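PDB 6PI9: 16S rRNA (guanine(1405)-N(7))-methyltransferase from Klebsiella pneumoniae, which probably methylates N7 of guanosine 1405 in 16S ribosomal RNA, using S-adenosyl-L-methionine as methyl donor, and so confers resistance to various aminoglycosides. Local coordinates for residues R74-D79 / R155-H160; P109-D114 / R208-F213; E175-A180 / L204-L209. All blocks are in the same frame, centred on the assembly; numbering follows the deposited sequence. Where two conformers were deposited one is given.

Contact 1 (R74-D79 / R155-H160); sequences RWNEGD and RARGWH
R157 NH1 donates to N76 OD1 at 3.2 Å, and this surface bond, with N-H...O at 160°, joins the end region of helix 63-75, from the helical N-terminal part, to that of helix 144-157, a helix of the Rossmann-like methyltransferase fold. The oxygen receives it in its carbonyl plane and close to the guanidinium plane, although amide and guanidinium stand nearly perpendicular. The other arm of the same amide, ND2, reaches back to A156 O at 3.2 Å, but the hydrogen bond is bent and weak; A156 CB packs against ND2 as well. Bends at chi2 (-71°) and chi3 fold the R157 chain over W75. There CZ lies above one face of the indole, 4.2 Å from the centroid of the six-membered ring, in a cation-pi contact with the two planes inclined to each other. One arginine thus spends its edge on the asparagine and its flat side on the tryptophan, which should limit its rotation. With chi1 at 179°, the W75 indole swings toward helix 144-157, where it also touches T153. At the rim of that indole, near its plane, W75 CH2 meets W159 CZ2 at 3.7 Å.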
# COMPACT_ATOMS: atom_id res chain seq x y z
N ARG A 74 -20.12 -19.64 3.19
CA ARG A 74 -20.65 -19.92 4.51
C ARG A 74 -21.59 -18.82 4.99
O ARG A 74 -22.40 -19.07 5.89
CB ARG A 74 -19.51 -20.09 5.49
CG ARG A 74 -18.40 -20.96 4.95
CD ARG A 74 -17.21 -20.91 5.86
NE ARG A 74 -17.30 -21.96 6.87
CZ ARG A 74 -16.30 -22.79 7.15
NH1 ARG A 74 -15.16 -22.69 6.50
NH2 ARG A 74 -16.45 -23.73 8.09
N TRP A 75 -21.50 -17.62 4.42
CA TRP A 75 -22.40 -16.54 4.82
C TRP A 75 -23.79 -16.72 4.23
O TRP A 75 -24.79 -16.43 4.89
CB TRP A 75 -21.81 -15.18 4.43
CG TRP A 75 -22.70 -14.04 4.79
CD1 TRP A 75 -23.15 -13.73 6.04
CD2 TRP A 75 -23.26 -13.07 3.91
NE1 TRP A 75 -23.96 -12.62 5.98
CE2 TRP A 75 -24.04 -12.20 4.69
CE3 TRP A 75 -23.18 -12.85 2.53
CZ2 TRP A 75 -24.74 -11.12 4.13
CZ3 TRP A 75 -23.87 -11.79 1.98
CH2 TRP A 75 -24.64 -10.94 2.78
N ASN A 76 -23.88 -17.20 2.98
CA ASN A 76 -25.21 -17.45 2.43
C ASN A 76 -25.92 -18.60 3.14
O ASN A 76 -27.13 -18.75 2.98
CB ASN A 76 -25.14 -17.71 0.93
CG ASN A 76 -26.51 -17.60 0.26
OD1 ASN A 76 -27.39 -16.88 0.74
ND2 ASN A 76 -26.71 -18.34 -0.83
N GLU A 77 -25.19 -19.39 3.94
CA GLU A 77 -25.87 -20.34 4.83
C GLU A 77 -26.71 -19.61 5.86
O GLU A 77 -27.73 -20.13 6.32
CB GLU A 77 -24.85 -21.24 5.53
CG GLU A 77 -23.64 -21.67 4.71
CD GLU A 77 -23.95 -22.44 3.44
OE1 GLU A 77 -25.13 -22.55 3.04
OE2 GLU A 77 -22.99 -22.93 2.82
N GLY A 78 -26.29 -18.41 6.24
CA GLY A 78 -27.02 -17.64 7.23
C GLY A 78 -26.75 -18.07 8.64
O GLY A 78 -27.58 -17.83 9.53
N ASP A 79 -25.61 -18.71 8.88
CA ASP A 79 -25.26 -19.25 10.18
C ASP A 79 -23.96 -18.61 10.62
O ASP A 79 -23.82 -18.09 11.73
CB ASP A 79 -25.06 -20.77 10.11
CG ASP A 79 -26.35 -21.53 10.00
OD1 ASP A 79 -27.42 -20.95 10.25
OD2 ASP A 79 -26.28 -22.72 9.61
N ARG A 155 -25.80 -13.00 -6.97
CA ARG A 155 -26.78 -13.96 -7.48
C ARG A 155 -27.24 -14.93 -6.39
O ARG A 155 -28.41 -15.31 -6.36
CB ARG A 155 -26.22 -14.72 -8.68
CG ARG A 155 -25.95 -13.88 -9.92
CD ARG A 155 -25.69 -14.80 -11.10
NE ARG A 155 -24.86 -14.19 -12.13
CZ ARG A 155 -23.52 -14.19 -12.11
NH1 ARG A 155 -22.86 -14.70 -11.08
NH2 ARG A 155 -22.85 -13.63 -13.09
N ALA A 156 -26.33 -15.33 -5.48
CA ALA A 156 -26.70 -16.22 -4.39
C ALA A 156 -27.60 -15.55 -3.35
O ALA A 156 -28.36 -16.24 -2.67
CB ALA A 156 -25.45 -16.76 -3.69
N ARG A 157 -27.50 -14.23 -3.19
CA ARG A 157 -28.29 -13.52 -2.20
C ARG A 157 -29.57 -12.93 -2.80
O ARG A 157 -30.39 -12.38 -2.05
CB ARG A 157 -27.46 -12.41 -1.55
CG ARG A 157 -26.24 -12.88 -0.75
CD ARG A 157 -26.63 -13.57 0.52
NE ARG A 157 -27.29 -12.67 1.47
CZ ARG A 157 -27.97 -13.12 2.52
NH1 ARG A 157 -28.09 -14.43 2.72
NH2 ARG A 157 -28.57 -12.27 3.34
N GLY A 158 -29.75 -13.03 -4.12
CA GLY A 158 -30.91 -12.45 -4.77
C GLY A 158 -30.85 -10.96 -4.98
O GLY A 158 -31.90 -10.32 -5.15
N TRP A 159 -29.65 -10.37 -4.97
CA TRP A 159 -29.47 -8.94 -5.21
C TRP A 159 -29.52 -8.63 -6.71
O TRP A 159 -29.22 -9.48 -7.56
CB TRP A 159 -28.13 -8.46 -4.65
CG TRP A 159 -27.96 -8.72 -3.17
CD1 TRP A 159 -28.96 -9.02 -2.26
CD2 TRP A 159 -26.73 -8.69 -2.43
NE1 TRP A 159 -28.41 -9.17 -1.01
CE2 TRP A 159 -27.05 -8.97 -1.08
CE3 TRP A 159 -25.40 -8.45 -2.78
CZ2 TRP A 159 -26.08 -9.01 -0.07
CZ3 TRP A 159 -24.43 -8.48 -1.78
CH2 TRP A 159 -24.78 -8.77 -0.44
N HIS A 160 -29.91 -7.40 -7.03
CA HIS A 160 -29.78 -6.94 -8.40
C HIS A 160 -28.37 -6.51 -8.71
O HIS A 160 -28.01 -6.40 -9.88
CB HIS A 160 -30.76 -5.81 -8.68
CG HIS A 160 -32.20 -6.24 -8.57
ND1 HIS A 160 -33.22 -5.38 -8.21
CD2 HIS A 160 -32.77 -7.45 -8.78
CE1 HIS A 160 -34.36 -6.05 -8.20
NE2 HIS A 160 -34.12 -7.30 -8.55

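Contact 2 (P109-D114 / R208-F213); sequences PFLGAD and RLVVTF
F110, the first residue of the 109-114 segment to touch the strand, lies near the end of helix 100-111 and carries most of the contact with R208. Its CG is anti to the backbone N (chi1 -170°), which swings the ring onto strand 208-214. The aliphatic part of R208 runs extended over one face of this ring: F110 CZ lies 3.5 Å from R208 CG, F110 CE1 is just as close to R208 CB, and R208 CD sits over the middle of the ring, 4.2 Å from its centroid, as a CH-pi contact. The guanidinium follows beyond, its plane 23° from that of the ring. F110 O is 3.3 Å from R208 CD and also lies near the plane of the guanidinium, at its edge, while the charged end goes on to a salt bridge with E258 on strand 252-259. At the rim of the phenyl ring, F110 CE1 approaches L209 O at 3.6 Å.

Here a helix packs on the central sheet of a Rossmann-like methyltransferase fold, covering the face that carries R208 and V210, two residues apart on their strand. L111 is next in sequence. Although its CB points away from the strand, the branch CD2 turns back and meets V210 CG2 at 4.0 Å, the two side chains crossing at about a right angle; the same leucine touches A179 and L181 on strand 179-183.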
# COMPACT_ATOMS: atom_id res chain seq x y z
N PRO A 109 -28.61 8.23 3.40
CA PRO A 109 -29.66 9.18 3.02
C PRO A 109 -29.29 10.01 1.80
O PRO A 109 -30.19 10.43 1.06
CB PRO A 109 -29.86 10.04 4.29
CG PRO A 109 -28.67 9.81 5.15
CD PRO A 109 -28.23 8.37 4.81
N PHE A 110 -27.99 10.22 1.55
CA PHE A 110 -27.60 10.93 0.34
C PHE A 110 -27.86 10.09 -0.90
O PHE A 110 -28.11 10.66 -1.98
CB PHE A 110 -26.13 11.31 0.43
CG PHE A 110 -25.66 12.23 -0.65
CD1 PHE A 110 -24.71 11.82 -1.55
CD2 PHE A 110 -26.13 13.54 -0.72
CE1 PHE A 110 -24.22 12.68 -2.52
CE2 PHE A 110 -25.67 14.41 -1.69
CZ PHE A 110 -24.69 13.97 -2.58
N LEU A 111 -27.76 8.76 -0.80
CA LEU A 111 -27.89 7.94 -2.01
C LEU A 111 -29.35 7.87 -2.43
O LEU A 111 -29.68 7.90 -3.63
CB LEU A 111 -27.36 6.52 -1.76
CG LEU A 111 -25.92 6.31 -1.27
CD1 LEU A 111 -25.71 4.84 -0.99
CD2 LEU A 111 -24.91 6.78 -2.32
N GLY A 112 -30.24 7.81 -1.45
CA GLY A 112 -31.66 7.74 -1.69
C GLY A 112 -32.16 6.31 -1.56
O GLY A 112 -31.40 5.34 -1.68
N ALA A 113 -33.45 6.20 -1.29
CA ALA A 113 -34.08 4.90 -1.15
C ALA A 113 -34.02 4.13 -2.47
O ALA A 113 -34.33 4.69 -3.53
CB ALA A 113 -35.53 5.05 -0.69
N ASP A 114 -33.63 2.86 -2.38
CA ASP A 114 -33.47 1.96 -3.54
C ASP A 114 -32.77 2.67 -4.71
O ASP A 114 -33.24 2.64 -5.86
CB ASP A 114 -34.82 1.37 -3.96
CG ASP A 114 -35.59 0.73 -2.80
OD1 ASP A 114 -36.44 1.42 -2.19
OD2 ASP A 114 -35.32 -0.46 -2.49
N ARG A 208 -25.40 12.53 -8.08
CA ARG A 208 -24.80 12.58 -6.75
C ARG A 208 -23.58 11.68 -6.79
O ARG A 208 -23.65 10.60 -7.36
CB ARG A 208 -25.76 12.12 -5.65
CG ARG A 208 -26.80 13.20 -5.30
CD ARG A 208 -28.04 12.65 -4.65
NE ARG A 208 -28.71 13.60 -3.73
CZ ARG A 208 -29.18 14.80 -4.07
NH1 ARG A 208 -29.00 15.28 -5.30
NH2 ARG A 208 -29.81 15.55 -3.15
N LEU A 209 -22.48 12.12 -6.17
CA LEU A 209 -21.23 11.38 -6.14
C LEU A 209 -20.78 11.29 -4.69
O LEU A 209 -20.95 12.25 -3.93
CB LEU A 209 -20.11 12.06 -6.95
CG LEU A 209 -20.50 12.47 -8.37
CD1 LEU A 209 -19.30 13.13 -8.99
CD2 LEU A 209 -20.95 11.27 -9.24
N VAL A 210 -20.22 10.15 -4.31
CA VAL A 210 -19.55 9.99 -3.02
C VAL A 210 -18.09 9.79 -3.32
O VAL A 210 -17.73 8.80 -3.97
CB VAL A 210 -20.10 8.80 -2.23
CG1 VAL A 210 -19.34 8.64 -0.88
CG2 VAL A 210 -21.60 9.00 -2.00
N VAL A 211 -17.23 10.71 -2.89
CA VAL A 211 -15.81 10.67 -3.25
C VAL A 211 -15.03 10.58 -1.95
O VAL A 211 -15.29 11.37 -1.03
CB VAL A 211 -15.38 11.94 -4.02
CG1 VAL A 211 -13.84 11.95 -4.29
CG2 VAL A 211 -16.24 12.13 -5.31
N THR A 212 -14.15 9.59 -1.82
CA THR A 212 -13.46 9.46 -0.55
C THR A 212 -11.96 9.31 -0.72
O THR A 212 -11.44 8.88 -1.75
CB THR A 212 -13.95 8.28 0.29
OG1 THR A 212 -13.37 7.08 -0.24
CG2 THR A 212 -15.46 8.22 0.28
N PHE A 213 -11.24 9.61 0.38
CA PHE A 213 -9.78 9.53 0.36
C PHE A 213 -9.30 8.85 1.63
O PHE A 213 -9.90 9.03 2.69
CB PHE A 213 -9.14 10.95 0.33
CG PHE A 213 -9.52 11.74 -0.88
CD1 PHE A 213 -8.72 11.68 -2.03
CD2 PHE A 213 -10.68 12.54 -0.89
CE1 PHE A 213 -9.09 12.43 -3.18
CE2 PHE A 213 -11.06 13.28 -2.04
CZ PHE A 213 -10.25 13.23 -3.20

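Contact 3 (E175-A180 / L204-L209); sequences EEADAA and LRAPRL
R205 lays its CB against the backbone of E175, with R205 CB 3.6 Å from E175 O; from CG to NE the chain runs extended, and at its tip NH1 bonds to A174 O, just before the 175-180 segment. The nearby opposite charge, E176 OE1, stays 5.8 Å from R205 NH1, not in contact. A water joins the same two backbones, giving a hydrogen to E175 O and taking one from R205 N. Farther along, A177 N bonds weakly to R205 O at 3.5 Å, and a second water donates to A177 O.

After this loose, hydrated approach the chains become neighbouring parallel strands of the Rossmann-like sheet, 179-183 and 208-214. A180 N donates to R208 O at 3.0 Å with an N-H...O angle of 153°. Alpha hydrogens add contacts beside it: A179 CA lies 3.1 Å from R208 O, and L209 CA 3.2 Å from A180 O. The A180 methyl packs on L209 CD2 at 3.9 Å and, more distantly, on A206 CB and L204 CD1. A179 faces the other way, against L111. Nearly all the polar links use backbone atoms and water, so the pairing depends on main-chain geometry, while the small A180 side chain lets its face pack closely.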
# COMPACT_ATOMS: atom_id res chain seq x y z
N GLU A 175 -23.07 4.41 -17.92
CA GLU A 175 -24.33 4.01 -17.31
C GLU A 175 -25.01 5.22 -16.67
O GLU A 175 -24.36 6.18 -16.25
CB GLU A 175 -24.10 2.93 -16.26
CG GLU A 175 -23.65 1.60 -16.88
CD GLU A 175 -22.13 1.47 -16.98
OE1 GLU A 175 -21.66 0.33 -17.23
OE2 GLU A 175 -21.41 2.48 -16.79
N GLU A 176 -26.35 5.16 -16.64
CA GLU A 176 -27.18 6.07 -15.86
C GLU A 176 -27.31 5.56 -14.44
O GLU A 176 -27.59 4.38 -14.23
CB GLU A 176 -28.59 6.13 -16.44
CG GLU A 176 -28.64 6.60 -17.81
CD GLU A 176 -29.67 7.68 -18.03
OE1 GLU A 176 -29.31 8.67 -18.70
OE2 GLU A 176 -30.85 7.53 -17.60
N ALA A 177 -27.21 6.46 -13.48
CA ALA A 177 -27.43 6.03 -12.11
C ALA A 177 -27.89 7.20 -11.24
O ALA A 177 -27.81 8.37 -11.64
CB ALA A 177 -26.19 5.38 -11.53
N ASP A 178 -28.41 6.86 -10.07
CA ASP A 178 -28.78 7.88 -9.10
C ASP A 178 -27.56 8.41 -8.37
O ASP A 178 -27.52 9.59 -7.99
CB ASP A 178 -29.78 7.28 -8.13
CG ASP A 178 -31.09 6.94 -8.83
OD1 ASP A 178 -31.63 7.88 -9.46
OD2 ASP A 178 -31.54 5.77 -8.84
N ALA A 179 -26.56 7.57 -8.18
CA ALA A 179 -25.37 8.00 -7.45
C ALA A 179 -24.20 7.19 -7.94
O ALA A 179 -24.39 6.05 -8.37
CB ALA A 179 -25.56 7.79 -5.93
N ALA A 180 -22.97 7.76 -7.87
CA ALA A 180 -21.77 7.00 -8.13
C ALA A 180 -20.79 7.18 -6.98
O ALA A 180 -20.71 8.26 -6.38
CB ALA A 180 -21.04 7.42 -9.41
N LEU A 204 -19.34 11.65 -15.54
CA LEU A 204 -20.25 10.65 -15.00
C LEU A 204 -21.71 11.10 -15.10
O LEU A 204 -22.04 12.27 -14.89
CB LEU A 204 -19.88 10.36 -13.54
CG LEU A 204 -18.64 9.49 -13.42
CD1 LEU A 204 -18.17 9.43 -11.96
CD2 LEU A 204 -18.85 8.06 -14.00
N ARG A 205 -22.59 10.17 -15.45
CA ARG A 205 -23.99 10.51 -15.65
C ARG A 205 -24.81 10.19 -14.41
O ARG A 205 -25.82 9.50 -14.49
CB ARG A 205 -24.54 9.77 -16.87
CG ARG A 205 -23.90 10.16 -18.19
CD ARG A 205 -24.25 9.14 -19.27
NE ARG A 205 -23.81 9.55 -20.60
CZ ARG A 205 -23.89 8.78 -21.69
NH1 ARG A 205 -24.39 7.55 -21.60
NH2 ARG A 205 -23.48 9.24 -22.87
N ALA A 206 -24.35 10.64 -13.24
CA ALA A 206 -25.08 10.47 -11.99
C ALA A 206 -25.11 11.83 -11.29
O ALA A 206 -24.08 12.53 -11.24
CB ALA A 206 -24.45 9.42 -11.07
N PRO A 207 -26.26 12.23 -10.73
CA PRO A 207 -26.34 13.56 -10.12
C PRO A 207 -25.68 13.65 -8.75
O PRO A 207 -25.45 14.78 -8.28
CB PRO A 207 -27.84 13.79 -10.00
CG PRO A 207 -28.42 12.44 -9.91
CD PRO A 207 -27.58 11.57 -10.79
N ARG A 208 -25.40 12.53 -8.08
CA ARG A 208 -24.80 12.58 -6.75
C ARG A 208 -23.58 11.68 -6.79
O ARG A 208 -23.65 10.60 -7.36
CB ARG A 208 -25.76 12.12 -5.65
CG ARG A 208 -26.80 13.20 -5.30
CD ARG A 208 -28.04 12.65 -4.65
NE ARG A 208 -28.71 13.60 -3.73
CZ ARG A 208 -29.18 14.80 -4.07
NH1 ARG A 208 -29.00 15.28 -5.30
NH2 ARG A 208 -29.81 15.55 -3.15
N LEU A 209 -22.48 12.12 -6.17
CA LEU A 209 -21.23 11.38 -6.14
C LEU A 209 -20.78 11.29 -4.69
O LEU A 209 -20.95 12.25 -3.93
CB LEU A 209 -20.11 12.06 -6.95
CG LEU A 209 -20.50 12.47 -8.37
CD1 LEU A 209 -19.30 13.13 -8.99
CD2 LEU A 209 -20.95 11.27 -9.24
O HOH W 1 -22.02 7.37 -15.88
O HOH W 2 -28.28 9.86 -14.31

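Contacts 2 and 3 are neighbours, their centres 9 Å apart, and share R208 and L209 at the start of strand 208-214. Contact 3 pairs that strand with 179-183 within the sheet; contact 2 lays helix 100-111 over it, and L111 CD2 reaches A179 CB, tying the two together. V210 N probably bonds to A180 O, continuing the strand pairing. Contact 1 lies 24 and 27 Å away, centre to centre, touching neither, where helices 63-75 and 144-157 end on the surface. Along the chain contact 1 alternates with contact 2 and closes before contact 3 opens. Contacts 2 and 3 thus build the sheet and its cover; contact 1 ties N-terminal helix 63-75 to the S-adenosyl-L-homocysteine-binding fold.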